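Local coordinates for uncharacterized protein (Desulfovibrio piger ATCC 29098, PDB 4Z48) that is of unknown function but belongs to the LolA-like lipoprotein-sorting family, and so may bind a lipid or lipoprotein near the outer membrane, at residues 44-50 / 64-70; 73-78 / 113-117; 92-96 / 241-245; 206-210 / 222-226. One frame throughout, in Å; residues are numbered along the deposited sequence.

Contact 1: residues 44-50 / 64-70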
loop_
_atom_site.group_PDB
_atom_site.type_symbol
_atom_site.label_atom_id
_atom_site.label_comp_id
_atom_site.label_asym_id
_atom_site.label_seq_id
_atom_site.Cartn_x
_atom_site.Cartn_y
_atom_site.Cartn_z
ATOM N N THR A 44 11.909 -14.160 -4.989
ATOM C CA THR A 44 10.524 -14.175 -5.455
ATOM C C THR A 44 9.629 -14.588 -4.316
ATOM O O THR A 44 10.072 -15.249 -3.383
ATOM C CB THR A 44 10.331 -15.083 -6.740
ATOM O OG1 THR A 44 10.191 -16.458 -6.406
ATOM C CG2 THR A 44 11.426 -14.911 -7.755
ATOM N N ARG A 45 8.406 -14.109 -4.338
ATOM C CA ARG A 45 7.372 -14.425 -3.370
ATOM C C ARG A 45 6.044 -14.529 -4.075
ATOM O O ARG A 45 5.798 -13.753 -4.993
ATOM C CB ARG A 45 7.265 -13.353 -2.276
ATOM C CG ARG A 45 8.335 -13.412 -1.197
ATOM C CD ARG A 45 9.550 -12.569 -1.545
ATOM N NE ARG A 45 10.483 -12.527 -0.424
ATOM C CZ ARG A 45 11.422 -13.429 -0.192
ATOM N NH1 ARG A 45 11.583 -14.458 -1.020
ATOM N NH2 ARG A 45 12.217 -13.308 0.863
ATOM N N SER A 46 5.209 -15.477 -3.659
ATOM C CA SER A 46 3.829 -15.644 -4.134
ATOM C C SER A 46 2.963 -15.483 -2.921
ATOM O O SER A 46 3.283 -16.081 -1.889
ATOM C CB SER A 46 3.605 -17.021 -4.769
ATOM O OG SER A 46 4.148 -17.118 -6.072
ATOM N N PHE A 47 1.881 -14.717 -3.012
ATOM C CA PHE A 47 0.993 -14.542 -1.863
ATOM C C PHE A 47 -0.470 -14.292 -2.253
ATOM O O PHE A 47 -0.770 -13.958 -3.382
ATOM C CB PHE A 47 1.477 -13.418 -0.927
ATOM C CG PHE A 47 1.671 -12.044 -1.528
ATOM C CD1 PHE A 47 2.869 -11.698 -2.152
ATOM C CD2 PHE A 47 0.672 -11.081 -1.439
ATOM C CE1 PHE A 47 3.056 -10.425 -2.697
ATOM C CE2 PHE A 47 0.873 -9.791 -1.942
ATOM C CZ PHE A 47 2.077 -9.459 -2.540
ATOM N N LYS A 48 -1.373 -14.524 -1.308
ATOM C CA LYS A 48 -2.792 -14.200 -1.437
ATOM C C LYS A 48 -3.099 -13.120 -0.405
ATOM O O LYS A 48 -2.543 -13.143 0.701
ATOM C CB LYS A 48 -3.703 -15.428 -1.248
ATOM C CG LYS A 48 -3.626 -16.465 -2.368
ATOM C CD LYS A 48 -4.301 -17.764 -1.962
ATOM C CE LYS A 48 -4.349 -18.730 -3.127
ATOM N NZ LYS A 48 -3.031 -19.362 -3.399
ATOM N N THR A 49 -3.934 -12.140 -0.775
ATOM C CA THR A 49 -4.345 -11.071 0.118
ATOM C C THR A 49 -5.856 -11.129 0.323
ATOM O O THR A 49 -6.605 -11.111 -0.640
ATOM C CB THR A 49 -3.882 -9.659 -0.389
ATOM O OG1 THR A 49 -2.459 -9.647 -0.562
ATOM C CG2 THR A 49 -4.242 -8.542 0.594
ATOM N N TYR A 50 -6.292 -11.101 1.578
ATOM C CA TYR A 50 -7.719 -11.024 1.949
ATOM C C TYR A 50 -7.944 -9.679 2.635
ATOM O O TYR A 50 -7.121 -9.297 3.457
ATOM C CB TYR A 50 -8.094 -12.182 2.901
ATOM C CG TYR A 50 -7.783 -13.557 2.363
ATOM C CD1 TYR A 50 -6.516 -14.121 2.521
ATOM C CD2 TYR A 50 -8.758 -14.311 1.717
ATOM C CE1 TYR A 50 -6.217 -15.377 2.002
ATOM C CE2 TYR A 50 -8.486 -15.597 1.250
ATOM C CZ TYR A 50 -7.214 -16.128 1.396
ATOM O OH TYR A 50 -6.935 -17.390 0.919
ATOM N N LEU A 64 -5.269 -9.692 5.572
ATOM C CA LEU A 64 -4.508 -10.912 5.853
ATOM C C LEU A 64 -3.717 -11.248 4.588
ATOM O O LEU A 64 -4.312 -11.454 3.516
ATOM C CB LEU A 64 -5.389 -12.113 6.331
ATOM C CG LEU A 64 -4.632 -13.399 6.706
ATOM C CD1 LEU A 64 -3.983 -13.285 8.111
ATOM C CD2 LEU A 64 -5.550 -14.629 6.621
ATOM N N ILE A 65 -2.377 -11.292 4.716
ATOM C CA ILE A 65 -1.473 -11.626 3.611
ATOM C C ILE A 65 -0.888 -12.991 3.915
ATOM O O ILE A 65 -0.260 -13.146 4.953
ATOM C CB ILE A 65 -0.388 -10.541 3.362
ATOM C CG1 ILE A 65 -1.051 -9.165 3.060
ATOM C CG2 ILE A 65 0.554 -10.977 2.213
ATOM C CD1 ILE A 65 -0.102 -8.047 3.127
ATOM N N VAL A 66 -1.136 -13.985 3.038
ATOM C CA VAL A 66 -0.658 -15.356 3.241
ATOM C C VAL A 66 0.319 -15.737 2.119
ATOM O O VAL A 66 -0.094 -15.805 0.954
ATOM C CB VAL A 66 -1.821 -16.383 3.313
ATOM C CG1 VAL A 66 -1.278 -17.770 3.659
ATOM C CG2 VAL A 66 -2.881 -15.974 4.330
ATOM N N PHE A 67 1.595 -15.993 2.466
ATOM C CA PHE A 67 2.619 -16.424 1.491
ATOM C C PHE A 67 2.545 -17.931 1.276
ATOM O O PHE A 67 2.449 -18.717 2.242
ATOM C CB PHE A 67 4.045 -16.027 1.975
ATOM C CG PHE A 67 4.244 -14.538 1.857
ATOM C CD1 PHE A 67 3.826 -13.681 2.875
ATOM C CD2 PHE A 67 4.775 -13.984 0.706
ATOM C CE1 PHE A 67 3.922 -12.294 2.731
ATOM C CE2 PHE A 67 4.915 -12.594 0.581
ATOM C CZ PHE A 67 4.458 -11.761 1.584
ATOM N N ASP A 68 2.702 -18.356 0.038
ATOM C CA ASP A 68 2.648 -19.802 -0.186
ATOM C C ASP A 68 3.932 -20.342 -0.807
ATOM O O ASP A 68 4.185 -21.526 -0.680
ATOM C CB ASP A 68 1.438 -20.162 -1.066
ATOM C CG ASP A 68 1.310 -19.284 -2.299
ATOM O OD1 ASP A 68 2.281 -19.202 -3.064
ATOM O OD2 ASP A 68 0.213 -18.728 -2.526
ATOM N N ARG A 69 4.683 -19.498 -1.559
ATOM C CA ARG A 69 5.897 -19.908 -2.273
ATOM C C ARG A 69 6.943 -18.788 -2.272
ATOM O O ARG A 69 6.562 -17.613 -2.216
ATOM C CB ARG A 69 5.576 -20.314 -3.749
ATOM C CG ARG A 69 4.571 -21.456 -3.968
ATOM C CD ARG A 69 5.146 -22.848 -3.756
ATOM N NE ARG A 69 6.149 -23.160 -4.768
ATOM C CZ ARG A 69 7.188 -23.965 -4.583
ATOM N NH1 ARG A 69 7.360 -24.585 -3.418
ATOM N NH2 ARG A 69 8.054 -24.170 -5.561
ATOM N N PRO A 70 8.257 -19.112 -2.381
ATOM C CA PRO A 70 8.849 -20.467 -2.365
ATOM C C PRO A 70 8.732 -21.097 -0.975
ATOM O O PRO A 70 8.200 -20.481 -0.034
ATOM C CB PRO A 70 10.316 -20.232 -2.773
ATOM C CG PRO A 70 10.616 -18.826 -2.311
ATOM C CD PRO A 70 9.291 -18.061 -2.387
#
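Lys48 and Val66 bind each other through both backbone N-H groups and both carbonyls, and Tyr50 and Leu64 do the same. Lys48 N to Val66 O is 2.9 Å. Between these hydrogen-bonded pairs sits the non-hydrogen-bonded pair Thr49 and Ile65. The register slips by one residue after Phe67. Ser46 then gives its N-H to Arg69 O and takes the N-H of Asp68 on its own O, which is a beta bulge.

The larger aromatic cluster lies on the face that carries Phe47, Thr49, Ile65 and Phe67. With CG between its backbone N and carbonyl carbon (chi1 57°), Phe47 lies side by side with Phe67, pointing the same way, and its CB sits over one face of that ring, 3.9 Å from the centroid. The two rings meet obliquely, with planes at 46°, and Phe47 CD1 is 3.5 Å from Phe67 CE2. Ile65 CG2 touches Phe47 CD2 at 3.7 Å. Arg45 CB meets the edge of the Phe67 ring.

On the opposite face Lys48 bends at its last torsion, and NZ makes a weak salt bridge to Asp68 OD2 at 3.4 Å. Tyr50 CE1 meets Val66 CG2 at 4.1 Å, with the methyl at the ring edge, near its plane. Beyond the two strands the Tyr50 ring stacks on Tyr238.

The arrangement is an antiparallel beta hairpin with a bulge, in the curved sheet of a LolA-like fold.

Contact 2: residues 73-78 / 113-117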
loop_
_atom_site.group_PDB
_atom_site.type_symbol
_atom_site.label_atom_id
_atom_site.label_comp_id
_atom_site.label_asym_id
_atom_site.label_seq_id
_atom_site.Cartn_x
_atom_site.Cartn_y
_atom_site.Cartn_z
ATOM N N VAL A 73 9.414 -19.356 2.535
ATOM C CA VAL A 73 8.493 -18.333 3.055
ATOM C C VAL A 73 7.064 -18.911 3.213
ATOM O O VAL A 73 6.197 -18.266 3.809
ATOM C CB VAL A 73 8.490 -17.027 2.207
ATOM C CG1 VAL A 73 9.908 -16.486 2.018
ATOM C CG2 VAL A 73 7.759 -17.197 0.882
ATOM N N ASN A 74 6.810 -20.095 2.655
ATOM C CA ASN A 74 5.489 -20.735 2.765
ATOM C C ASN A 74 4.989 -20.717 4.206
ATOM O O ASN A 74 5.707 -21.155 5.116
ATOM C CB ASN A 74 5.531 -22.195 2.271
ATOM C CG ASN A 74 4.233 -22.927 2.510
ATOM O OD1 ASN A 74 4.075 -23.681 3.468
ATOM N ND2 ASN A 74 3.276 -22.717 1.649
ATOM N N GLY A 75 3.768 -20.236 4.406
ATOM C CA GLY A 75 3.209 -20.174 5.760
ATOM C C GLY A 75 3.350 -18.821 6.456
ATOM O O GLY A 75 2.719 -18.597 7.500
ATOM N N THR A 76 4.188 -17.903 5.909
ATOM C CA THR A 76 4.314 -16.554 6.505
ATOM C C THR A 76 2.966 -15.859 6.317
ATOM O O THR A 76 2.367 -15.954 5.254
ATOM C CB THR A 76 5.469 -15.728 5.885
ATOM O OG1 THR A 76 6.647 -16.531 5.847
ATOM C CG2 THR A 76 5.740 -14.392 6.654
ATOM N N LYS A 77 2.470 -15.240 7.380
ATOM C CA LYS A 77 1.210 -14.528 7.387
ATOM C C LYS A 77 1.365 -13.168 8.068
ATOM O O LYS A 77 1.983 -13.073 9.127
ATOM C CB LYS A 77 0.108 -15.325 8.094
ATOM C CG LYS A 77 -0.312 -16.628 7.416
ATOM C CD LYS A 77 -1.222 -17.385 8.355
ATOM C CE LYS A 77 -1.952 -18.509 7.684
ATOM N NZ LYS A 77 -3.063 -19.019 8.530
ATOM N N TYR A 78 0.800 -12.136 7.451
ATOM C CA TYR A 78 0.714 -10.778 8.004
ATOM C C TYR A 78 -0.725 -10.439 8.271
ATOM O O TYR A 78 -1.552 -10.586 7.376
ATOM C CB TYR A 78 1.313 -9.727 7.076
ATOM C CG TYR A 78 2.811 -9.753 7.023
ATOM C CD1 TYR A 78 3.486 -10.710 6.260
ATOM C CD2 TYR A 78 3.569 -8.785 7.686
ATOM C CE1 TYR A 78 4.876 -10.722 6.187
ATOM C CE2 TYR A 78 4.958 -8.791 7.618
ATOM C CZ TYR A 78 5.605 -9.737 6.841
ATOM O OH TYR A 78 6.976 -9.735 6.764
ATOM N N SER A 113 12.092 -3.225 5.848
ATOM C CA SER A 113 11.750 -3.906 4.619
ATOM C C SER A 113 10.645 -4.931 4.821
ATOM O O SER A 113 10.653 -5.659 5.816
ATOM C CB SER A 113 12.981 -4.606 4.057
ATOM O OG SER A 113 12.621 -5.219 2.830
ATOM N N PHE A 114 9.722 -5.014 3.855
ATOM C CA PHE A 114 8.677 -6.034 3.882
ATOM C C PHE A 114 9.147 -7.218 3.041
ATOM O O PHE A 114 9.241 -7.076 1.840
ATOM C CB PHE A 114 7.334 -5.468 3.371
ATOM C CG PHE A 114 6.218 -6.457 3.154
ATOM C CD1 PHE A 114 5.496 -6.971 4.232
ATOM C CD2 PHE A 114 5.891 -6.893 1.866
ATOM C CE1 PHE A 114 4.435 -7.856 4.021
ATOM C CE2 PHE A 114 4.878 -7.832 1.663
ATOM C CZ PHE A 114 4.150 -8.301 2.737
HETATM N N MSE A 115 9.510 -8.346 3.682
HETATM C CA MSE A 115 9.890 -9.611 2.991
HETATM C C MSE A 115 11.059 -9.441 2.022
HETATM O O MSE A 115 11.082 -10.052 0.940
HETATM C CB MSE A 115 8.669 -10.188 2.266
HETATM C CG MSE A 115 7.512 -10.487 3.209
HETATM SE SE MSE A 115 7.985 -11.929 4.364
HETATM C CE MSE A 115 7.897 -13.376 2.962
ATOM N N ARG A 116 12.045 -8.616 2.457
ATOM C CA ARG A 116 13.286 -8.260 1.770
ATOM C C ARG A 116 13.016 -7.498 0.460
ATOM O O ARG A 116 13.943 -7.325 -0.342
ATOM C CB ARG A 116 14.174 -9.490 1.519
ATOM C CG ARG A 116 14.512 -10.190 2.843
ATOM C CD ARG A 116 15.175 -11.525 2.641
ATOM N NE ARG A 116 16.484 -11.405 2.023
ATOM C CZ ARG A 116 17.274 -12.450 1.793
ATOM N NH1 ARG A 116 16.885 -13.674 2.133
ATOM N NH2 ARG A 116 18.461 -12.280 1.234
ATOM N N SER A 117 11.757 -7.036 0.248
ATOM C CA SER A 117 11.367 -6.266 -0.936
ATOM C C SER A 117 11.686 -4.777 -0.773
ATOM O O SER A 117 12.186 -4.332 0.271
ATOM C CB SER A 117 9.883 -6.443 -1.264
ATOM O OG SER A 117 9.070 -5.653 -0.408
#
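Met115 sets CG anti to its carbonyl carbon (chi1 -59°) and then bends at chi2 and chi3, which folds SE and CE in among Val73, Thr76 and Tyr78. Phe114 holds CG anti to its backbone N (chi1 171°), and its ring edge is brought to the Tyr78 face. Phe114 CE1 sits over the centre of the Tyr78 ring, 3.6 Å from Tyr78 CZ. The pair is edge-to-face, with planes at 56°. Met115 SE takes the edge of the same ring, 3.4 Å from Tyr78 OH, as a Met-aromatic contact. Met115 is present as selenomethionine. Its CE reaches Val73 CB at 3.8 Å, and its SE meets Thr76 CG2 tip to tip.

Two beta turns present these groups. Val73 to Thr76 is a type II turn leading into strand 77-82, and Phe114 to Ser117 is a type I' turn in the long loop after strand 101-104. The loop thus packs against the sheet of the LolA-like fold, with Phe67 of the neighbouring strand touching both sides.

Each turn is closed by two bonds to one carbonyl. Val73 O accepts Thr76 N and, at 2.7 Å, Thr76 OG1, both from the same face of its plane. Phe114 O accepts Ser117 N and Ser117 OG. Met115 O takes a hydrogen bond from Arg45 NE.

Contact 3: residues 92-96 / 241-245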
loop_
_atom_site.group_PDB
_atom_site.type_symbol
_atom_site.label_atom_id
_atom_site.label_comp_id
_atom_site.label_asym_id
_atom_site.label_seq_id
_atom_site.Cartn_x
_atom_site.Cartn_y
_atom_site.Cartn_z
HETATM N N MSE A 92 -0.286 -4.391 13.483
HETATM C CA MSE A 92 0.279 -5.314 12.523
HETATM C C MSE A 92 1.032 -6.421 13.251
HETATM O O MSE A 92 1.740 -6.175 14.247
HETATM C CB MSE A 92 1.208 -4.578 11.553
HETATM C CG MSE A 92 1.843 -5.468 10.506
HETATM SE SE MSE A 92 2.936 -4.450 9.267
HETATM C CE MSE A 92 1.640 -3.387 8.521
ATOM N N TRP A 93 0.854 -7.626 12.747
ATOM C CA TRP A 93 1.530 -8.818 13.243
ATOM C C TRP A 93 1.997 -9.713 12.093
ATOM O O TRP A 93 1.383 -9.759 11.024
ATOM C CB TRP A 93 0.607 -9.631 14.141
ATOM C CG TRP A 93 0.082 -8.917 15.350
ATOM C CD1 TRP A 93 0.602 -8.950 16.608
ATOM C CD2 TRP A 93 -1.156 -8.206 15.443
ATOM N NE1 TRP A 93 -0.223 -8.275 17.480
ATOM C CE2 TRP A 93 -1.317 -7.822 16.795
ATOM C CE3 TRP A 93 -2.156 -7.863 14.512
ATOM C CZ2 TRP A 93 -2.444 -7.123 17.243
ATOM C CZ3 TRP A 93 -3.269 -7.178 14.956
ATOM C CH2 TRP A 93 -3.401 -6.800 16.304
ATOM N N VAL A 94 3.065 -10.445 12.337
ATOM C CA VAL A 94 3.583 -11.419 11.370
ATOM C C VAL A 94 3.729 -12.764 12.071
ATOM O O VAL A 94 4.270 -12.803 13.178
ATOM C CB VAL A 94 4.931 -10.981 10.687
ATOM C CG1 VAL A 94 6.039 -10.688 11.708
ATOM C CG2 VAL A 94 5.405 -12.013 9.648
ATOM N N TYR A 95 3.216 -13.850 11.438
ATOM C CA TYR A 95 3.471 -15.237 11.834
ATOM C C TYR A 95 4.662 -15.724 10.982
ATOM O O TYR A 95 4.589 -15.684 9.749
ATOM C CB TYR A 95 2.234 -16.133 11.667
ATOM C CG TYR A 95 2.561 -17.591 11.880
ATOM C CD1 TYR A 95 2.591 -18.141 13.160
ATOM C CD2 TYR A 95 2.914 -18.411 10.807
ATOM C CE1 TYR A 95 2.970 -19.465 13.371
ATOM C CE2 TYR A 95 3.280 -19.741 11.006
ATOM C CZ TYR A 95 3.284 -20.268 12.288
ATOM O OH TYR A 95 3.634 -21.577 12.488
ATOM N N LEU A 96 5.757 -16.126 11.637
ATOM C CA LEU A 96 6.991 -16.613 10.999
ATOM C C LEU A 96 7.040 -18.148 11.089
ATOM O O LEU A 96 7.121 -18.672 12.199
ATOM C CB LEU A 96 8.231 -15.983 11.655
ATOM C CG LEU A 96 8.319 -14.443 11.553
ATOM C CD1 LEU A 96 9.317 -13.887 12.584
ATOM C CD2 LEU A 96 8.696 -13.996 10.158
ATOM N N HIS A 241 -6.959 -12.532 15.314
ATOM C CA HIS A 241 -5.587 -12.822 15.740
ATOM C C HIS A 241 -5.292 -14.330 15.682
ATOM O O HIS A 241 -4.158 -14.700 15.370
ATOM C CB HIS A 241 -5.301 -12.238 17.135
ATOM C CG HIS A 241 -3.845 -12.011 17.372
ATOM N ND1 HIS A 241 -3.119 -12.837 18.211
ATOM C CD2 HIS A 241 -3.012 -11.093 16.829
ATOM C CE1 HIS A 241 -1.874 -12.387 18.173
ATOM N NE2 HIS A 241 -1.758 -11.342 17.349
ATOM N N SER A 242 -6.351 -15.179 15.842
ATOM C CA SER A 242 -6.343 -16.652 15.753
ATOM C C SER A 242 -6.016 -17.178 14.346
ATOM O O SER A 242 -5.525 -18.298 14.237
ATOM C CB SER A 242 -7.687 -17.228 16.195
ATOM O OG SER A 242 -8.762 -16.832 15.357
ATOM N N ALA A 243 -6.281 -16.397 13.277
ATOM C CA ALA A 243 -5.958 -16.800 11.899
ATOM C C ALA A 243 -4.421 -16.896 11.690
ATOM O O ALA A 243 -3.970 -17.554 10.746
ATOM C CB ALA A 243 -6.564 -15.821 10.905
ATOM N N LEU A 244 -3.625 -16.269 12.595
ATOM C CA LEU A 244 -2.166 -16.277 12.523
ATOM C C LEU A 244 -1.597 -17.648 12.930
ATOM O O LEU A 244 -1.187 -18.377 12.035
ATOM C CB LEU A 244 -1.540 -15.127 13.332
ATOM C CG LEU A 244 -1.756 -13.734 12.724
ATOM C CD1 LEU A 244 -1.385 -12.652 13.708
ATOM C CD2 LEU A 244 -0.959 -13.553 11.453
ATOM N N GLN A 245 -1.588 -18.018 14.233
ATOM C CA GLN A 245 -1.055 -19.315 14.656
ATOM C C GLN A 245 -2.139 -20.386 14.569
ATOM O O GLN A 245 -2.372 -20.930 13.487
ATOM C CB GLN A 245 -0.455 -19.240 16.072
ATOM C CG GLN A 245 0.759 -20.158 16.247
ATOM C CD GLN A 245 1.721 -19.725 17.328
ATOM O OE1 GLN A 245 2.009 -18.538 17.518
ATOM N NE2 GLN A 245 2.302 -20.694 18.013
#
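Leu244 packs closely against Trp93 and Tyr95, two residues whose side chains leave strand 91-96 on the same face. Leu244 CD1 lies 3.6 Å from Trp93 CB, and its other methyl, CD2, lies 4.1 Å from Tyr95 CB. Leu244 is buried, and it also touches Lys77 and Leu79 of the next strand. Its carbonyl O sits over one face of the Tyr95 ring, off toward the rim, 3.8 Å from Tyr95 CG.

This is the C-terminal tail of the chain folding back over the outer part of the LolA-like sheet. Residues 241-243 have helical backbone angles without the regular bonds of a helix. Ala243 O takes a hydrogen bond from Lys77 NZ.

The rest is more exposed. His241 has CG anti to its backbone N (chi1 -157°), and its imidazole points an edge at the face of the Trp93 indole. The rings make an edge-to-face pair, with the His241 and five-membered Trp93 centroids 4.4 Å apart and the planes at 73°. His241 NE2 comes within 3.4 Å of Trp93 NE1, but the angle is too poor for a hydrogen bond. At the solvent side Gln245 is poorly ordered. As modelled, its CG lies 3.7 Å from Tyr95 CE1, and the two side chains run at about a right angle to each other.

Contact 4: residues 206-210 / 222-226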
loop_
_atom_site.group_PDB
_atom_site.type_symbol
_atom_site.label_atom_id
_atom_site.label_comp_id
_atom_site.label_asym_id
_atom_site.label_seq_id
_atom_site.Cartn_x
_atom_site.Cartn_y
_atom_site.Cartn_z
ATOM N N THR A 206 -8.594 -0.529 -10.458
ATOM C CA THR A 206 -7.644 -1.080 -9.490
ATOM C C THR A 206 -6.244 -1.164 -10.088
ATOM O O THR A 206 -6.097 -1.563 -11.247
ATOM C CB THR A 206 -8.136 -2.504 -9.094
ATOM O OG1 THR A 206 -9.505 -2.455 -8.705
ATOM C CG2 THR A 206 -7.301 -3.149 -7.951
ATOM N N VAL A 207 -5.219 -0.842 -9.285
ATOM C CA VAL A 207 -3.809 -1.014 -9.686
ATOM C C VAL A 207 -3.559 -2.501 -9.606
ATOM O O VAL A 207 -3.884 -3.102 -8.575
ATOM C CB VAL A 207 -2.811 -0.178 -8.812
ATOM C CG1 VAL A 207 -1.369 -0.641 -9.027
ATOM C CG2 VAL A 207 -2.942 1.335 -9.109
ATOM N N THR A 208 -3.000 -3.118 -10.675
ATOM C CA THR A 208 -2.763 -4.561 -10.663
ATOM C C THR A 208 -1.339 -4.890 -11.028
ATOM O O THR A 208 -0.996 -6.058 -11.159
ATOM C CB THR A 208 -3.749 -5.318 -11.603
ATOM O OG1 THR A 208 -3.533 -4.941 -12.956
ATOM C CG2 THR A 208 -5.202 -5.154 -11.214
ATOM N N GLN A 209 -0.487 -3.872 -11.158
ATOM C CA GLN A 209 0.926 -4.106 -11.386
ATOM C C GLN A 209 1.682 -2.887 -10.868
ATOM O O GLN A 209 1.230 -1.755 -11.025
ATOM C CB GLN A 209 1.234 -4.415 -12.849
ATOM C CG GLN A 209 2.692 -4.831 -13.073
ATOM C CD GLN A 209 3.018 -4.863 -14.543
ATOM O OE1 GLN A 209 3.220 -3.819 -15.182
ATOM N NE2 GLN A 209 3.133 -6.058 -15.103
HETATM N N MSE A 210 2.797 -3.141 -10.199
HETATM C CA MSE A 210 3.619 -2.092 -9.619
HETATM C C MSE A 210 5.098 -2.377 -9.738
HETATM O O MSE A 210 5.526 -3.522 -9.580
HETATM C CB MSE A 210 3.295 -1.984 -8.139
HETATM C CG MSE A 210 2.132 -1.104 -7.786
HETATM SE SE MSE A 210 2.370 -0.873 -5.882
HETATM C CE MSE A 210 3.480 0.691 -5.952
ATOM N N VAL A 222 9.061 -5.853 -8.534
ATOM C CA VAL A 222 7.926 -5.807 -9.469
ATOM C C VAL A 222 6.830 -6.721 -8.905
ATOM O O VAL A 222 7.097 -7.876 -8.633
ATOM C CB VAL A 222 8.327 -6.167 -10.920
ATOM C CG1 VAL A 222 7.115 -6.141 -11.856
ATOM C CG2 VAL A 222 9.421 -5.232 -11.436
ATOM N N ILE A 223 5.605 -6.202 -8.729
ATOM C CA ILE A 223 4.512 -7.028 -8.211
ATOM C C ILE A 223 3.398 -7.108 -9.250
ATOM O O ILE A 223 2.899 -6.066 -9.708
ATOM C CB ILE A 223 3.940 -6.493 -6.853
ATOM C CG1 ILE A 223 5.055 -6.141 -5.830
ATOM C CG2 ILE A 223 2.956 -7.538 -6.269
ATOM C CD1 ILE A 223 4.528 -5.251 -4.704
ATOM N N ASP A 224 2.956 -8.345 -9.529
ATOM C CA ASP A 224 1.883 -8.642 -10.460
ATOM C C ASP A 224 0.736 -9.243 -9.731
ATOM O O ASP A 224 0.883 -10.328 -9.159
ATOM C CB ASP A 224 2.341 -9.595 -11.561
ATOM C CG ASP A 224 3.234 -9.007 -12.615
ATOM O OD1 ASP A 224 2.709 -8.316 -13.496
ATOM O OD2 ASP A 224 4.424 -9.431 -12.688
ATOM N N TRP A 225 -0.421 -8.562 -9.762
ATOM C CA TRP A 225 -1.636 -9.081 -9.161
ATOM C C TRP A 225 -2.521 -9.710 -10.225
ATOM O O TRP A 225 -2.672 -9.178 -11.354
ATOM C CB TRP A 225 -2.445 -8.016 -8.418
ATOM C CG TRP A 225 -1.876 -7.564 -7.104
ATOM C CD1 TRP A 225 -2.133 -8.083 -5.867
ATOM C CD2 TRP A 225 -0.922 -6.519 -6.914
ATOM N NE1 TRP A 225 -1.446 -7.379 -4.905
ATOM C CE2 TRP A 225 -0.665 -6.433 -5.522
ATOM C CE3 TRP A 225 -0.256 -5.637 -7.782
ATOM C CZ2 TRP A 225 0.226 -5.495 -4.981
ATOM C CZ3 TRP A 225 0.604 -4.679 -7.234
ATOM C CH2 TRP A 225 0.827 -4.608 -5.855
ATOM N N SER A 226 -3.191 -10.793 -9.835
ATOM C CA SER A 226 -4.141 -11.460 -10.712
ATOM C C SER A 226 -5.206 -12.163 -9.883
ATOM O O SER A 226 -5.108 -12.195 -8.655
ATOM C CB SER A 226 -3.443 -12.394 -11.700
ATOM O OG SER A 226 -2.683 -13.419 -11.096
#
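Met210 and Ile223 form a hydrogen-bonded pair through both backbone N-H groups, in an antiparallel hairpin whose strand segments run at 137° to each other. Ile223 N to Met210 O is 2.8 Å. Gln209 and Asp224 follow as a non-hydrogen-bonded pair. Trp225 N then binds Thr208 O at 2.9 Å. The hairpin joins strands 204-214 and 219-230 of the LolA-like sheet, and strand 27-38 flanks it on the side of 219-230.

The Trp225 indole leans across to the other strand with its edge. Met210 CB and CG each lie 3.9 Å from Trp225 CZ3. Met210, a selenomethionine here, has SE 4.0 Å from Trp225 CH2 at the ring edge, a Met-aromatic contact. Thr208 O is also in the indole plane at the edge, near CE3. Ile223 CG2, from the same strand, lies above one face of the indole, off toward its rim.

Gln209 and Asp224 leave the opposite face side by side. Gln209 has CG anti to its backbone N (chi1 -173°) and stays extended, which brings NE2 to the carboxylate, although the two planes are 70° apart. Its OE1 is bound to Ser196 OG, which helps fix the amide. Arg197 adds a weak, long ion pair to Asp224 OD1. Gln209 NE2 meets that OD1 at 2.8 Å on its syn side, almost straight, tilted from the carboxylate plane but with OD1 in the amide plane.

From the N terminus, contact 1 comes first and closes the hairpin of strands 41-54 and 60-69. Contact 2 opens next, at the turn into strand 77-82, and closes on the long loop at 113-117. Contact 3 opens within that span, at strand 91-96, and closes at the C-terminal tail, so contacts 2 and 3 cross. Contact 4, the hairpin of 204-214 and 219-230, is nested within the span of contact 3. Contacts 1, 2 and 3 lie on the same side of the chain's centre. Their strands 60-69, 77-82 and 91-96 are hydrogen-bonded neighbours; contact 2 adds the long loop and contact 3 the tail. Contact 4 meets contact 1 where Ile223 packs on Phe47, across strand 27-38.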